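Local coordinates for protein acetamidase (Bacillus halodurans, PDB 2II1) that binds calcium ions and probably hydrolyses carbon-nitrogen bonds in linear amides, at residues Ala69-Ile79 with Thr165-Ala176; Asn9-Glu17 with Gly136-Asn146. All blocks are in the same frame, centred on the assembly; numbering follows the deposited sequence.

The two contacts interleave along the chain, in the order 9-17, 69-79, 136-146, 165-176, and their centres lie about 14 Å apart. Contact 1 pairs strand 74-84 with strand 166-170 inside a mixed sheet in which strand 201-210 flanks 74-84 on the other edge. Contact 2 is a small two-stranded ribbon, 13-14 with 144-145, beside a second sheet that contains strands 131-136 and 176-184. The contacts touch directly: T137 OG1 reaches P170 O at 2.7 Å, probably as a hydrogen bond, and L169 CD1 packs on G136 CA. Segments distant in sequence thus join the two sheets, the second of which carries calcium ligands such as N155 and D182.

Contact 1: Ala69-Ile79 with Thr165-Ala176; sequences ARRGDMLEIEI and TTVYLPVEVDGA
R70 and R71 close on D174 from different directions. R70 bends at chi2 (-67°) and delivers NH1 to D174 OD2 at 2.9 Å; OD2 sits at the guanidinium's edge, in its plane, though the carboxylate plane is turned 87° from it, and OD2 is met from above that plane. The other oxygen, OD1, accepts the backbone N of R71 at 2.9 Å, nearly along its C-O axis. R71 itself extends across D174, its guanidinium laid with one face over E172 O and V173 CA, and its NH1 makes a long salt bridge, 3.9 Å, to D174 OD1. V171 points toward 69-79, CG1 close against R70 O in the type II turn 70-73 and CG2 on L75 CG; a compact branched side chain suits this buried spot.

Along the antiparallel strands, E76 and Y168 lie side by side on one face, CG of E76 3.7 Å from CE2 of Y168; E76 OE1 is held by N208. Selenomethionine M74 comes obliquely to the same ring, M74 CE 3.7 Å from Y168 CD2, a Met-aromatic contact. L75, L169, I77 and V167 fill the other face. Both carboxylate oxygens of D174 are thus engaged, and the two nearby arginines would probably stabilise its charged form.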
loop_
_atom_site.group_PDB
_atom_site.type_symbol
_atom_site.label_atom_id
_atom_site.label_comp_id
_atom_site.label_asym_id
_atom_site.label_seq_id
_atom_site.Cartn_x
_atom_site.Cartn_y
_atom_site.Cartn_z
ATOM N N ALA A 69 -27.614 19.787 -6.060
ATOM C CA ALA A 69 -26.797 19.193 -5.013
ATOM C C ALA A 69 -27.144 19.873 -3.703
ATOM O O ALA A 69 -27.071 21.092 -3.599
ATOM C CB ALA A 69 -25.284 19.358 -5.317
ATOM N N ARG A 70 -27.493 19.062 -2.711
ATOM C CA ARG A 70 -27.958 19.515 -1.413
ATOM C C ARG A 70 -27.199 18.802 -0.309
ATOM O O ARG A 70 -26.712 17.707 -0.511
ATOM C CB ARG A 70 -29.469 19.236 -1.289
ATOM C CG ARG A 70 -30.340 19.964 -2.331
ATOM C CD ARG A 70 -30.307 21.472 -2.076
ATOM N NE ARG A 70 -31.150 22.219 -2.995
ATOM C CZ ARG A 70 -31.433 23.511 -2.876
ATOM N NH1 ARG A 70 -30.961 24.208 -1.846
ATOM N NH2 ARG A 70 -32.222 24.109 -3.775
ATOM N N ARG A 71 -27.090 19.421 0.858
ATOM C CA ARG A 71 -26.518 18.761 2.041
ATOM C C ARG A 71 -27.004 17.328 2.182
ATOM O O ARG A 71 -28.207 17.088 2.181
ATOM C CB ARG A 71 -26.912 19.502 3.324
ATOM C CG ARG A 71 -26.144 20.750 3.598
ATOM C CD ARG A 71 -26.844 21.675 4.601
ATOM N NE ARG A 71 -25.905 22.668 5.134
ATOM C CZ ARG A 71 -25.576 23.824 4.544
ATOM N NH1 ARG A 71 -26.118 24.196 3.376
ATOM N NH2 ARG A 71 -24.691 24.626 5.133
ATOM N N GLY A 72 -26.072 16.385 2.322
ATOM C CA GLY A 72 -26.396 14.947 2.429
ATOM C C GLY A 72 -26.259 14.120 1.151
ATOM O O GLY A 72 -26.170 12.898 1.219
ATOM N N ASP A 73 -26.242 14.783 -0.005
ATOM C CA ASP A 73 -26.011 14.139 -1.306
ATOM C C ASP A 73 -24.516 13.808 -1.413
ATOM O O ASP A 73 -23.725 14.137 -0.537
ATOM C CB ASP A 73 -26.426 15.058 -2.486
ATOM C CG ASP A 73 -27.937 15.383 -2.514
ATOM O OD1 ASP A 73 -28.693 14.926 -1.640
ATOM O OD2 ASP A 73 -28.380 16.130 -3.414
HETATM N N MSE A 74 -24.157 13.141 -2.493
HETATM C CA MSE A 74 -22.774 13.006 -2.889
HETATM C C MSE A 74 -22.616 13.381 -4.344
HETATM O O MSE A 74 -23.605 13.403 -5.107
HETATM C CB MSE A 74 -22.223 11.597 -2.589
HETATM C CG MSE A 74 -23.066 10.416 -2.967
HETATM SE SE MSE A 74 -21.975 8.747 -2.916
HETATM C CE MSE A 74 -22.926 7.752 -4.344
ATOM N N LEU A 75 -21.394 13.750 -4.730
ATOM C CA LEU A 75 -21.112 13.944 -6.147
ATOM C C LEU A 75 -20.523 12.670 -6.672
ATOM O O LEU A 75 -19.690 12.032 -6.000
ATOM C CB LEU A 75 -20.131 15.079 -6.386
ATOM C CG LEU A 75 -20.624 16.498 -6.112
ATOM C CD1 LEU A 75 -19.511 17.435 -6.457
ATOM C CD2 LEU A 75 -21.901 16.848 -6.895
ATOM N N GLU A 76 -20.967 12.302 -7.865
ATOM C CA GLU A 76 -20.380 11.223 -8.641
ATOM C C GLU A 76 -19.626 11.848 -9.815
ATOM O O GLU A 76 -20.227 12.436 -10.700
ATOM C CB GLU A 76 -21.464 10.267 -9.131
ATOM C CG GLU A 76 -20.935 9.174 -10.032
ATOM C CD GLU A 76 -22.029 8.320 -10.600
ATOM O OE1 GLU A 76 -22.676 8.762 -11.561
ATOM O OE2 GLU A 76 -22.242 7.217 -10.091
ATOM N N ILE A 77 -18.305 11.752 -9.800
ATOM C CA ILE A 77 -17.483 12.507 -10.736
ATOM C C ILE A 77 -16.641 11.572 -11.597
ATOM O O ILE A 77 -15.741 10.889 -11.110
ATOM C CB ILE A 77 -16.552 13.498 -10.033
ATOM C CG1 ILE A 77 -17.367 14.405 -9.096
ATOM C CG2 ILE A 77 -15.756 14.277 -11.112
ATOM C CD1 ILE A 77 -16.623 14.880 -7.838
ATOM N N GLU A 78 -16.956 11.574 -12.885
ATOM C CA GLU A 78 -16.320 10.710 -13.851
ATOM C C GLU A 78 -15.182 11.450 -14.546
ATOM O O GLU A 78 -15.411 12.419 -15.256
ATOM C CB GLU A 78 -17.388 10.273 -14.838
ATOM C CG GLU A 78 -18.561 9.530 -14.107
ATOM C CD GLU A 78 -19.955 9.872 -14.636
ATOM O OE1 GLU A 78 -20.428 9.184 -15.577
ATOM O OE2 GLU A 78 -20.586 10.808 -14.084
ATOM N N ILE A 79 -13.953 11.012 -14.317
ATOM C CA ILE A 79 -12.768 11.647 -14.944
ATOM C C ILE A 79 -12.706 11.100 -16.375
ATOM O O ILE A 79 -12.394 9.926 -16.592
ATOM C CB ILE A 79 -11.421 11.386 -14.170
ATOM C CG1 ILE A 79 -11.559 11.715 -12.678
ATOM C CG2 ILE A 79 -10.271 12.215 -14.733
ATOM C CD1 ILE A 79 -11.908 13.190 -12.361
ATOM N N THR A 165 -11.563 6.777 -13.939
ATOM C CA THR A 165 -11.961 6.587 -12.539
ATOM C C THR A 165 -13.175 7.478 -12.234
ATOM O O THR A 165 -13.279 8.607 -12.752
ATOM C CB THR A 165 -10.755 6.902 -11.576
ATOM O OG1 THR A 165 -9.703 5.939 -11.752
ATOM C CG2 THR A 165 -11.174 6.918 -10.103
ATOM N N THR A 166 -14.120 6.940 -11.462
ATOM C CA THR A 166 -15.199 7.721 -10.866
ATOM C C THR A 166 -14.860 8.029 -9.407
ATOM O O THR A 166 -14.543 7.114 -8.670
ATOM C CB THR A 166 -16.512 6.929 -10.900
ATOM O OG1 THR A 166 -16.824 6.632 -12.264
ATOM C CG2 THR A 166 -17.619 7.690 -10.327
ATOM N N VAL A 167 -14.947 9.310 -9.016
ATOM C CA VAL A 167 -14.631 9.781 -7.681
ATOM C C VAL A 167 -15.944 10.116 -7.003
ATOM O O VAL A 167 -16.829 10.698 -7.627
ATOM C CB VAL A 167 -13.799 11.087 -7.729
ATOM C CG1 VAL A 167 -13.370 11.499 -6.310
ATOM C CG2 VAL A 167 -12.613 10.913 -8.602
ATOM N N TYR A 168 -16.076 9.777 -5.733
ATOM C CA TYR A 168 -17.261 10.174 -4.954
ATOM C C TYR A 168 -16.884 11.071 -3.768
ATOM O O TYR A 168 -16.115 10.655 -2.935
ATOM C CB TYR A 168 -18.000 8.942 -4.438
ATOM C CG TYR A 168 -18.412 7.944 -5.515
ATOM C CD1 TYR A 168 -17.552 6.931 -5.909
ATOM C CD2 TYR A 168 -19.667 8.003 -6.101
ATOM C CE1 TYR A 168 -17.915 6.007 -6.885
ATOM C CE2 TYR A 168 -20.042 7.078 -7.089
ATOM C CZ TYR A 168 -19.153 6.087 -7.466
ATOM O OH TYR A 168 -19.506 5.168 -8.421
ATOM N N LEU A 169 -17.431 12.301 -3.726
ATOM C CA LEU A 169 -17.205 13.280 -2.631
ATOM C C LEU A 169 -18.525 13.688 -1.956
ATOM O O LEU A 169 -19.569 13.618 -2.590
ATOM C CB LEU A 169 -16.542 14.548 -3.165
ATOM C CG LEU A 169 -15.122 14.397 -3.697
ATOM C CD1 LEU A 169 -14.683 15.716 -4.318
ATOM C CD2 LEU A 169 -14.187 13.910 -2.565
ATOM N N PRO A 170 -18.476 14.128 -0.674
ATOM C CA PRO A 170 -19.697 14.533 0.011
ATOM C C PRO A 170 -20.178 15.900 -0.474
ATOM O O PRO A 170 -19.377 16.743 -0.896
ATOM C CB PRO A 170 -19.263 14.605 1.474
ATOM C CG PRO A 170 -17.828 14.988 1.380
ATOM C CD PRO A 170 -17.294 14.300 0.192
ATOM N N VAL A 171 -21.482 16.093 -0.446
ATOM C CA VAL A 171 -22.070 17.424 -0.533
ATOM C C VAL A 171 -22.465 17.788 0.885
ATOM O O VAL A 171 -23.393 17.198 1.449
ATOM C CB VAL A 171 -23.324 17.428 -1.432
ATOM C CG1 VAL A 171 -24.061 18.806 -1.392
ATOM C CG2 VAL A 171 -22.935 17.093 -2.824
ATOM N N GLU A 172 -21.746 18.745 1.475
ATOM C CA GLU A 172 -21.996 19.173 2.848
ATOM C C GLU A 172 -22.558 20.596 2.927
ATOM O O GLU A 172 -23.066 20.986 3.961
ATOM C CB GLU A 172 -20.726 19.072 3.671
ATOM C CG GLU A 172 -20.155 17.663 3.787
ATOM C CD GLU A 172 -21.096 16.665 4.474
ATOM O OE1 GLU A 172 -22.091 17.073 5.098
ATOM O OE2 GLU A 172 -20.833 15.456 4.402
ATOM N N VAL A 173 -22.440 21.369 1.847
ATOM C CA VAL A 173 -23.079 22.677 1.744
ATOM C C VAL A 173 -23.820 22.634 0.407
ATOM O O VAL A 173 -23.364 21.968 -0.515
ATOM C CB VAL A 173 -22.026 23.841 1.835
ATOM C CG1 VAL A 173 -20.999 23.580 2.962
ATOM C CG2 VAL A 173 -21.291 24.049 0.543
ATOM N N ASP A 174 -24.970 23.302 0.283
ATOM C CA ASP A 174 -25.754 23.180 -0.951
ATOM C C ASP A 174 -24.913 23.673 -2.150
ATOM O O ASP A 174 -24.157 24.664 -2.044
ATOM C CB ASP A 174 -27.089 23.931 -0.870
ATOM C CG ASP A 174 -28.122 23.281 0.094
ATOM O OD1 ASP A 174 -27.969 22.137 0.610
ATOM O OD2 ASP A 174 -29.128 23.961 0.349
ATOM N N GLY A 175 -25.036 22.967 -3.283
ATOM C CA GLY A 175 -24.200 23.219 -4.443
ATOM C C GLY A 175 -22.848 22.518 -4.438
ATOM O O GLY A 175 -22.148 22.536 -5.443
ATOM N N ALA A 176 -22.452 21.936 -3.307
ATOM C CA ALA A 176 -21.169 21.164 -3.175
ATOM C C ALA A 176 -19.916 22.042 -3.120
ATOM O O ALA A 176 -19.154 21.963 -2.159
ATOM C CB ALA A 176 -21.030 20.117 -4.284
#

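Contact 2: Asn9-Glu17 with Gly136-Asn146; sequences NTIFFMDKE and GTAPPGEPINN
M14, a selenomethionine, slips between strand 144-145 and the chain at G136. Its CB lies 3.6 Å from I144 O and also packs on P139 CD; CG meets N146 OD1; the bend at chi2 (-88°) then brings SE against G136 C at 3.6 Å, and CE returns to N146 OD1. A long, unbranched, flexible chain suits this winding path, and G136 has no side chain to block it. M14 N bonds to I144 O at 2.9 Å and M14 O to I144 N at 3.0 Å; N146 N bonds to F12 O.

On the opposite face of this ribbon the amide of N145 stands nearly upright on F13, ND2 3.2 Å above one ring face, offset toward the rim, with the planes 85° apart; N145 OD1 accepts from G147 N. D15 lies alongside P143, D15 OD2 3.4 Å from P143 CG, while D15 OD1 receives E17 N and K16 NZ from opposite faces of its plane. With an alanine here, K16 NZ is likely to lose its salt-bridge partner and the backbone N of E17 its acceptor. A water joins K16 N to P139 O and G141 O. The result is a short antiparallel ribbon followed by an Asx turn; N146 ND2 bonds to N58 O, and the N146 side chain lies about 8 Å from a bound calcium ion.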
loop_
_atom_site.group_PDB
_atom_site.type_symbol
_atom_site.label_atom_id
_atom_site.label_comp_id
_atom_site.label_asym_id
_atom_site.label_seq_id
_atom_site.Cartn_x
_atom_site.Cartn_y
_atom_site.Cartn_z
ATOM N N ASN A 9 -9.134 31.635 -12.005
ATOM C CA ASN A 9 -10.041 31.595 -10.877
ATOM C C ASN A 9 -9.648 30.473 -9.922
ATOM O O ASN A 9 -10.138 29.338 -10.045
ATOM C CB ASN A 9 -11.462 31.348 -11.382
ATOM C CG ASN A 9 -11.958 32.452 -12.267
ATOM O OD1 ASN A 9 -12.490 32.205 -13.351
ATOM N ND2 ASN A 9 -11.770 33.684 -11.827
ATOM N N THR A 10 -8.753 30.776 -8.985
ATOM C CA THR A 10 -8.236 29.731 -8.111
ATOM C C THR A 10 -8.484 30.076 -6.648
ATOM O O THR A 10 -8.553 31.251 -6.282
ATOM C CB THR A 10 -6.727 29.408 -8.360
ATOM O OG1 THR A 10 -5.920 30.539 -8.009
ATOM C CG2 THR A 10 -6.466 28.991 -9.810
ATOM N N ILE A 11 -8.665 29.030 -5.838
ATOM C CA ILE A 11 -8.819 29.139 -4.390
ATOM C C ILE A 11 -7.707 28.336 -3.683
ATOM O O ILE A 11 -7.187 27.384 -4.229
ATOM C CB ILE A 11 -10.242 28.673 -3.939
ATOM C CG1 ILE A 11 -10.553 27.252 -4.428
ATOM C CG2 ILE A 11 -11.301 29.670 -4.461
ATOM C CD1 ILE A 11 -11.763 26.580 -3.787
ATOM N N PHE A 12 -7.348 28.733 -2.467
ATOM C CA PHE A 12 -6.299 28.058 -1.699
ATOM C C PHE A 12 -6.842 27.325 -0.493
ATOM O O PHE A 12 -6.094 26.563 0.163
ATOM C CB PHE A 12 -5.222 29.067 -1.316
ATOM C CG PHE A 12 -4.500 29.598 -2.507
ATOM C CD1 PHE A 12 -3.576 28.813 -3.155
ATOM C CD2 PHE A 12 -4.804 30.859 -3.038
ATOM C CE1 PHE A 12 -2.940 29.263 -4.297
ATOM C CE2 PHE A 12 -4.162 31.320 -4.191
ATOM C CZ PHE A 12 -3.237 30.519 -4.818
ATOM N N PHE A 13 -8.140 27.509 -0.243
ATOM C CA PHE A 13 -8.836 26.865 0.862
ATOM C C PHE A 13 -10.159 26.332 0.370
ATOM O O PHE A 13 -10.855 26.993 -0.425
ATOM C CB PHE A 13 -9.149 27.846 1.985
ATOM C CG PHE A 13 -7.949 28.314 2.752
ATOM C CD1 PHE A 13 -7.102 29.276 2.229
ATOM C CD2 PHE A 13 -7.669 27.802 4.009
ATOM C CE1 PHE A 13 -5.999 29.700 2.941
ATOM C CE2 PHE A 13 -6.561 28.222 4.709
ATOM C CZ PHE A 13 -5.732 29.170 4.176
HETATM N N MSE A 14 -10.513 25.155 0.882
HETATM C CA MSE A 14 -11.822 24.552 0.661
HETATM C C MSE A 14 -12.724 25.185 1.707
HETATM O O MSE A 14 -12.579 24.923 2.902
HETATM C CB MSE A 14 -11.733 23.023 0.821
HETATM C CG MSE A 14 -10.791 22.348 -0.175
HETATM SE SE MSE A 14 -11.646 21.838 -1.884
HETATM C CE MSE A 14 -9.988 21.799 -3.092
ATOM N N ASP A 15 -13.621 26.060 1.248
ATOM C CA ASP A 15 -14.327 27.014 2.098
ATOM C C ASP A 15 -15.745 27.218 1.525
ATOM O O ASP A 15 -15.929 27.547 0.336
ATOM C CB ASP A 15 -13.546 28.346 2.099
ATOM C CG ASP A 15 -14.049 29.381 3.138
ATOM O OD1 ASP A 15 -15.128 29.231 3.755
ATOM O OD2 ASP A 15 -13.332 30.390 3.313
ATOM N N LYS A 16 -16.731 26.980 2.379
ATOM C CA LYS A 16 -18.143 27.161 2.072
ATOM C C LYS A 16 -18.465 28.608 1.705
ATOM O O LYS A 16 -19.517 28.865 1.153
ATOM C CB LYS A 16 -18.978 26.765 3.282
ATOM C CG LYS A 16 -18.904 27.813 4.404
ATOM C CD LYS A 16 -18.896 27.262 5.819
ATOM C CE LYS A 16 -18.146 28.232 6.788
ATOM N NZ LYS A 16 -16.730 28.653 6.320
ATOM N N GLU A 17 -17.553 29.532 2.010
ATOM C CA GLU A 17 -17.757 30.960 1.771
ATOM C C GLU A 17 -17.112 31.467 0.500
ATOM O O GLU A 17 -17.306 32.618 0.142
ATOM C CB GLU A 17 -17.240 31.778 2.956
ATOM C CG GLU A 17 -18.104 31.658 4.202
ATOM C CD GLU A 17 -19.525 32.143 3.980
ATOM O OE1 GLU A 17 -19.712 33.237 3.394
ATOM O OE2 GLU A 17 -20.463 31.427 4.385
ATOM N N GLY A 136 -11.803 18.272 -4.154
ATOM C CA GLY A 136 -12.600 18.358 -2.946
ATOM C C GLY A 136 -13.809 19.254 -3.049
ATOM O O GLY A 136 -13.924 20.066 -3.986
ATOM N N THR A 137 -14.727 19.053 -2.104
ATOM C CA THR A 137 -15.900 19.913 -1.905
ATOM C C THR A 137 -15.691 20.740 -0.617
ATOM O O THR A 137 -14.726 20.517 0.126
ATOM C CB THR A 137 -17.191 19.056 -1.836
ATOM O OG1 THR A 137 -17.104 18.109 -0.761
ATOM C CG2 THR A 137 -17.411 18.309 -3.170
ATOM N N ALA A 138 -16.577 21.706 -0.376
ATOM C CA ALA A 138 -16.461 22.578 0.786
ATOM C C ALA A 138 -16.879 21.862 2.072
ATOM O O ALA A 138 -17.964 21.246 2.123
ATOM C CB ALA A 138 -17.319 23.853 0.599
ATOM N N PRO A 139 -16.055 21.980 3.140
ATOM C CA PRO A 139 -16.436 21.368 4.422
ATOM C C PRO A 139 -17.565 22.181 5.041
ATOM O O PRO A 139 -17.687 23.360 4.719
ATOM C CB PRO A 139 -15.148 21.436 5.268
ATOM C CG PRO A 139 -14.086 22.058 4.396
ATOM C CD PRO A 139 -14.766 22.696 3.226
ATOM N N PRO A 140 -18.404 21.560 5.903
ATOM C CA PRO A 140 -19.502 22.334 6.478
ATOM C C PRO A 140 -19.030 23.354 7.509
ATOM O O PRO A 140 -19.694 24.384 7.710
ATOM C CB PRO A 140 -20.405 21.264 7.126
ATOM C CG PRO A 140 -19.544 20.112 7.372
ATOM C CD PRO A 140 -18.400 20.168 6.385
ATOM N N GLY A 141 -17.891 23.081 8.144
ATOM C CA GLY A 141 -17.409 23.914 9.247
ATOM C C GLY A 141 -16.414 24.961 8.802
ATOM O O GLY A 141 -16.643 25.644 7.809
ATOM N N GLU A 142 -15.306 25.076 9.537
ATOM C CA GLU A 142 -14.216 25.997 9.190
ATOM C C GLU A 142 -13.509 25.564 7.888
ATOM O O GLU A 142 -13.447 24.379 7.576
ATOM C CB GLU A 142 -13.179 26.100 10.326
ATOM C CG GLU A 142 -13.726 26.553 11.703
ATOM C CD GLU A 142 -14.193 28.017 11.753
ATOM O OE1 GLU A 142 -14.052 28.741 10.746
ATOM O OE2 GLU A 142 -14.697 28.453 12.822
ATOM N N PRO A 143 -12.945 26.531 7.145
ATOM C CA PRO A 143 -12.234 26.247 5.896
ATOM C C PRO A 143 -11.018 25.386 6.137
ATOM O O PRO A 143 -10.364 25.504 7.182
ATOM C CB PRO A 143 -11.757 27.625 5.431
ATOM C CG PRO A 143 -12.582 28.597 6.162
ATOM C CD PRO A 143 -12.914 27.965 7.474
ATOM N N ILE A 144 -10.696 24.545 5.171
ATOM C CA ILE A 144 -9.555 23.652 5.306
ATOM C C ILE A 144 -8.611 23.963 4.155
ATOM O O ILE A 144 -8.962 23.799 2.972
ATOM C CB ILE A 144 -10.013 22.155 5.314
ATOM C CG1 ILE A 144 -11.016 21.922 6.460
ATOM C CG2 ILE A 144 -8.820 21.222 5.415
ATOM C CD1 ILE A 144 -11.468 20.504 6.699
ATOM N N ASN A 145 -7.404 24.408 4.484
ATOM C CA ASN A 145 -6.405 24.646 3.427
ATOM C C ASN A 145 -6.301 23.481 2.444
ATOM O O ASN A 145 -6.361 22.314 2.853
ATOM C CB ASN A 145 -5.022 24.925 4.033
ATOM C CG ASN A 145 -4.041 25.462 3.020
ATOM O OD1 ASN A 145 -3.222 24.722 2.481
ATOM N ND2 ASN A 145 -4.121 26.756 2.746
ATOM N N ASN A 146 -6.111 23.802 1.162
ATOM C CA ASN A 146 -6.036 22.792 0.081
ATOM C C ASN A 146 -4.971 21.718 0.311
ATOM O O ASN A 146 -5.155 20.583 -0.111
ATOM C CB ASN A 146 -5.778 23.440 -1.309
ATOM C CG ASN A 146 -7.012 24.156 -1.892
ATOM O OD1 ASN A 146 -8.073 24.208 -1.267
ATOM N ND2 ASN A 146 -6.871 24.700 -3.110
HETATM O O HOH W 1 -16.059 25.516 5.029
#